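Local coordinates for protein beta-glucosidase (Chaetomella raphigera, PDB 6JXG) that probably hydrolyses terminal, non-reducing beta-D-glucosyl residues to release beta-D-glucose, as a secreted family 3 glycoside hydrolase of cellulose breakdown, at residues 31-43 against 301-313. Numbering follows the deposited sequence.
Sequences GVGWEKGPCVGNT and YPAVTWSSWNGGL
Trp309 drives its indole into the loop 34-40, with Glu35 on one face and the edge of the indole's six-membered ring directed at Trp34. Glu35 CG sits 3.5 Å from the centroid of the Trp309 six-membered ring and only 4° off its normal, a CH-pi contact; the extended chain then carries the carboxylate over the same face, its plane nearly parallel to the ring's. Ser308 CB backs the opposite face. Trp309 CH2 meets the Trp34 face at Trp34 CH2, 3.7 Å away, and the 69° between the planes makes the pair T-shaped. Rotation of the indole is further fixed by Trp309 NE1, which donates to Gly37 O at 2.8 Å, nearly in the ring plane. Strand 41-42, antiparallel to 55-57 at the sheet edge of what is probably the TIM-barrel-like family 3 N-terminal domain, is thereby tied through its preceding loop to the linker between helices 278-294 and 323-332. Pro38 O takes two bonds from Ser308, from N and from OG, both 2.8 Å; chi1 of -67° sets OG beside its own backbone N, within reach of the same oxygen. Ser308 OG is also hydrogen-bonded to Gln57 NE2. Next along the chain from Pro38, Cys39 SG, disulfide-bonded to Cys55, approaches Trp306 CH2 obliquely at 3.8 Å, while Pro38 CG packs on Val304 CG1 at 3.9 Å.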
loop_
_atom_site.group_PDB
_atom_site.type_symbol
_atom_site.label_atom_id
_atom_site.label_comp_id
_atom_site.label_asym_id
_atom_site.label_seq_id
_atom_site.Cartn_x
_atom_site.Cartn_y
_atom_site.Cartn_z
ATOM N N GLY A 31 7.573 -22.817 11.940
ATOM C CA GLY A 31 8.326 -21.788 12.593
ATOM C C GLY A 31 8.936 -22.287 13.892
ATOM O O GLY A 31 8.333 -23.124 14.596
ATOM N N VAL A 32 10.073 -21.689 14.266
ATOM C CA VAL A 32 10.807 -22.149 15.509
ATOM C C VAL A 32 10.177 -21.690 16.814
ATOM O O VAL A 32 10.557 -22.178 17.871
ATOM C CB VAL A 32 12.282 -21.711 15.539
ATOM C CG1 VAL A 32 13.001 -22.275 14.352
ATOM C CG2 VAL A 32 12.421 -20.211 15.610
ATOM N N GLY A 33 9.206 -20.775 16.746
ATOM C CA GLY A 33 8.607 -20.214 17.924
ATOM C C GLY A 33 8.770 -18.714 17.977
ATOM O O GLY A 33 9.812 -18.171 17.575
ATOM N N TRP A 34 7.804 -18.037 18.583
ATOM C CA TRP A 34 7.857 -16.576 18.722
ATOM C C TRP A 34 9.072 -16.096 19.556
ATOM O O TRP A 34 9.291 -16.574 20.641
ATOM C CB TRP A 34 6.551 -16.090 19.319
ATOM C CG TRP A 34 6.472 -14.633 19.602
ATOM C CD1 TRP A 34 6.180 -14.086 20.782
ATOM C CD2 TRP A 34 6.599 -13.547 18.656
ATOM N NE1 TRP A 34 6.185 -12.716 20.672
ATOM C CE2 TRP A 34 6.432 -12.359 19.369
ATOM C CE3 TRP A 34 6.884 -13.479 17.260
ATOM C CZ2 TRP A 34 6.483 -11.060 18.757
ATOM C CZ3 TRP A 34 6.976 -12.190 16.629
ATOM C CH2 TRP A 34 6.795 -10.979 17.399
ATOM N N GLU A 35 9.859 -15.174 18.981
ATOM C CA GLU A 35 11.104 -14.655 19.549
ATOM C C GLU A 35 12.206 -15.634 19.793
ATOM O O GLU A 35 13.249 -15.233 20.313
ATOM C CB GLU A 35 10.853 -13.811 20.827
ATOM C CG GLU A 35 9.836 -12.743 20.544
ATOM C CD GLU A 35 9.655 -11.759 21.690
ATOM O OE1 GLU A 35 10.420 -11.851 22.645
ATOM O OE2 GLU A 35 8.777 -10.918 21.610
ATOM N N LYS A 36 12.089 -16.857 19.302
ATOM C CA LYS A 36 13.150 -17.827 19.544
ATOM C C LYS A 36 14.324 -17.601 18.572
ATOM O O LYS A 36 15.498 -17.672 18.974
ATOM C CB LYS A 36 12.649 -19.277 19.416
ATOM C CG LYS A 36 11.581 -19.755 20.422
ATOM C CD LYS A 36 12.043 -19.677 21.883
ATOM C CE LYS A 36 11.306 -18.633 22.767
ATOM N NZ LYS A 36 12.264 -17.788 23.573
ATOM N N GLY A 37 14.020 -17.365 17.284
ATOM C CA GLY A 37 14.987 -16.869 16.357
ATOM C C GLY A 37 15.183 -15.379 16.405
ATOM O O GLY A 37 14.499 -14.673 17.163
ATOM N N PRO A 38 16.131 -14.860 15.615
ATOM C CA PRO A 38 16.430 -13.452 15.684
ATOM C C PRO A 38 15.471 -12.568 14.871
ATOM O O PRO A 38 15.347 -11.380 15.127
ATOM C CB PRO A 38 17.807 -13.354 15.060
ATOM C CG PRO A 38 17.814 -14.446 14.046
ATOM C CD PRO A 38 17.109 -15.589 14.765
ATOM N N CYS A 39 14.781 -13.180 13.943
ATOM C CA CYS A 39 13.834 -12.484 13.066
ATOM C C CYS A 39 12.392 -12.561 13.601
ATOM O O CYS A 39 12.089 -13.318 14.506
ATOM C CB CYS A 39 13.936 -13.080 11.644
ATOM S SG CYS A 39 15.653 -13.022 11.044
ATOM N N VAL A 40 11.482 -11.835 12.952
ATOM C CA VAL A 40 10.078 -11.862 13.323
ATOM C C VAL A 40 9.538 -13.285 13.244
ATOM O O VAL A 40 8.639 -13.674 14.030
ATOM C CB VAL A 40 9.294 -10.815 12.478
ATOM C CG1 VAL A 40 7.782 -10.826 12.741
ATOM C CG2 VAL A 40 9.835 -9.447 12.863
ATOM N N GLY A 41 10.072 -14.024 12.301
ATOM C CA GLY A 41 9.834 -15.478 12.137
ATOM C C GLY A 41 11.074 -16.163 11.608
ATOM O O GLY A 41 11.818 -15.581 10.830
ATOM N N ASN A 42 11.287 -17.399 12.033
ATOM C CA ASN A 42 12.377 -18.219 11.446
ATOM C C ASN A 42 11.975 -19.647 11.345
ATOM O O ASN A 42 11.159 -20.160 12.126
ATOM C CB ASN A 42 13.657 -18.160 12.327
ATOM C CG ASN A 42 14.387 -16.846 12.275
ATOM O OD1 ASN A 42 15.297 -16.586 11.378
ATOM N ND2 ASN A 42 14.122 -16.043 13.267
ATOM N N THR A 43 12.538 -20.328 10.361
ATOM C CA THR A 43 12.583 -21.753 10.374
ATOM C C THR A 43 14.033 -22.223 10.581
ATOM O O THR A 43 14.967 -21.494 10.273
ATOM C CB THR A 43 11.947 -22.381 9.099
ATOM O OG1 THR A 43 12.478 -21.787 7.927
ATOM C CG2 THR A 43 10.464 -22.206 9.148
ATOM N N TYR A 301 24.171 -15.608 -0.224
ATOM C CA TYR A 301 23.350 -14.678 0.573
ATOM C C TYR A 301 23.995 -14.287 1.883
ATOM O O TYR A 301 24.555 -15.154 2.613
ATOM C CB TYR A 301 21.982 -15.320 0.854
ATOM C CG TYR A 301 20.844 -14.336 0.842
ATOM C CD1 TYR A 301 20.162 -14.053 1.994
ATOM C CD2 TYR A 301 20.438 -13.734 -0.329
ATOM C CE1 TYR A 301 19.107 -13.172 2.008
ATOM C CE2 TYR A 301 19.409 -12.803 -0.320
ATOM C CZ TYR A 301 18.718 -12.575 0.853
ATOM O OH TYR A 301 17.702 -11.694 0.904
ATOM N N PRO A 302 23.861 -13.016 2.285
ATOM C CA PRO A 302 24.341 -12.656 3.647
ATOM C C PRO A 302 23.689 -13.397 4.834
ATOM O O PRO A 302 22.569 -13.910 4.717
ATOM C CB PRO A 302 24.081 -11.165 3.734
ATOM C CG PRO A 302 24.118 -10.718 2.293
ATOM C CD PRO A 302 23.472 -11.835 1.509
ATOM N N ALA A 303 24.423 -13.432 5.935
ATOM C CA ALA A 303 24.000 -14.059 7.198
ATOM C C ALA A 303 23.319 -13.013 8.068
ATOM O O ALA A 303 23.559 -11.868 7.885
ATOM C CB ALA A 303 25.265 -14.534 7.931
ATOM N N VAL A 304 22.438 -13.413 8.995
ATOM C CA VAL A 304 21.862 -12.507 9.973
ATOM C C VAL A 304 22.849 -12.408 11.134
ATOM O O VAL A 304 23.200 -13.452 11.685
ATOM C CB VAL A 304 20.513 -13.082 10.454
ATOM C CG1 VAL A 304 20.002 -12.337 11.672
ATOM C CG2 VAL A 304 19.516 -12.993 9.274
ATOM N N THR A 305 23.278 -11.197 11.513
ATOM C CA THR A 305 24.208 -10.999 12.664
ATOM C C THR A 305 23.606 -10.091 13.719
ATOM O O THR A 305 24.270 -9.531 14.589
ATOM C CB THR A 305 25.570 -10.453 12.161
ATOM O OG1 THR A 305 25.434 -9.105 11.697
ATOM C CG2 THR A 305 26.109 -11.355 10.966
ATOM N N TRP A 306 22.290 -9.920 13.652
ATOM C CA TRP A 306 21.601 -9.021 14.523
ATOM C C TRP A 306 20.392 -9.775 15.175
ATOM O O TRP A 306 20.079 -10.928 14.799
ATOM C CB TRP A 306 21.038 -7.797 13.759
ATOM C CG TRP A 306 20.387 -8.156 12.511
ATOM C CD1 TRP A 306 20.973 -8.273 11.347
ATOM C CD2 TRP A 306 19.024 -8.532 12.323
ATOM N NE1 TRP A 306 20.102 -8.701 10.399
ATOM C CE2 TRP A 306 18.872 -8.852 10.985
ATOM C CE3 TRP A 306 17.907 -8.626 13.170
ATOM C CZ2 TRP A 306 17.675 -9.287 10.458
ATOM C CZ3 TRP A 306 16.682 -9.056 12.612
ATOM C CH2 TRP A 306 16.563 -9.300 11.293
ATOM N N SER A 307 19.753 -9.137 16.128
ATOM C CA SER A 307 18.482 -9.667 16.672
ATOM C C SER A 307 17.416 -8.604 16.683
ATOM O O SER A 307 17.660 -7.433 17.027
ATOM C CB SER A 307 18.699 -10.203 18.117
ATOM O OG SER A 307 17.583 -10.783 18.782
ATOM N N SER A 308 16.172 -9.030 16.407
ATOM C CA SER A 308 14.997 -8.170 16.641
ATOM C C SER A 308 14.797 -7.793 18.087
ATOM O O SER A 308 14.108 -6.818 18.383
ATOM C CB SER A 308 13.761 -8.929 16.123
ATOM O OG SER A 308 13.807 -9.068 14.676
ATOM N N TRP A 309 15.334 -8.577 19.023
ATOM C CA TRP A 309 14.882 -8.508 20.420
ATOM C C TRP A 309 15.979 -7.890 21.340
ATOM O O TRP A 309 15.785 -7.775 22.532
ATOM C CB TRP A 309 14.500 -9.906 20.928
ATOM C CG TRP A 309 13.878 -10.762 19.865
ATOM C CD1 TRP A 309 14.404 -11.871 19.276
ATOM C CD2 TRP A 309 12.648 -10.490 19.176
ATOM N NE1 TRP A 309 13.575 -12.330 18.268
ATOM C CE2 TRP A 309 12.465 -11.526 18.223
ATOM C CE3 TRP A 309 11.660 -9.526 19.319
ATOM C CZ2 TRP A 309 11.417 -11.534 17.370
ATOM C CZ3 TRP A 309 10.581 -9.577 18.500
ATOM C CH2 TRP A 309 10.452 -10.568 17.560
ATOM N N ASN A 310 17.106 -7.484 20.774
ATOM C CA ASN A 310 18.220 -6.887 21.602
ATOM C C ASN A 310 18.397 -5.429 21.345
ATOM O O ASN A 310 19.460 -4.890 21.644
ATOM C CB ASN A 310 19.555 -7.673 21.296
ATOM C CG ASN A 310 20.170 -7.314 19.956
ATOM O OD1 ASN A 310 19.510 -6.652 19.179
ATOM N ND2 ASN A 310 21.415 -7.779 19.642
ATOM N N GLY A 311 17.378 -4.795 20.743
ATOM C CA GLY A 311 17.376 -3.398 20.314
ATOM C C GLY A 311 17.639 -3.239 18.840
ATOM O O GLY A 311 17.802 -2.133 18.363
ATOM N N GLY A 312 17.752 -4.358 18.110
ATOM C CA GLY A 312 18.015 -4.309 16.674
ATOM C C GLY A 312 19.470 -4.115 16.345
ATOM O O GLY A 312 19.814 -3.487 15.324
ATOM N N LEU A 313 20.323 -4.657 17.203
ATOM C CA LEU A 313 21.777 -4.380 17.140
ATOM C C LEU A 313 22.522 -5.560 16.613
ATOM O O LEU A 313 22.127 -6.717 16.788
ATOM C CB LEU A 313 22.283 -3.981 18.531
ATOM C CG LEU A 313 21.541 -2.791 19.170
ATOM C CD1 LEU A 313 21.993 -2.512 20.582
ATOM C CD2 LEU A 313 21.766 -1.593 18.312
#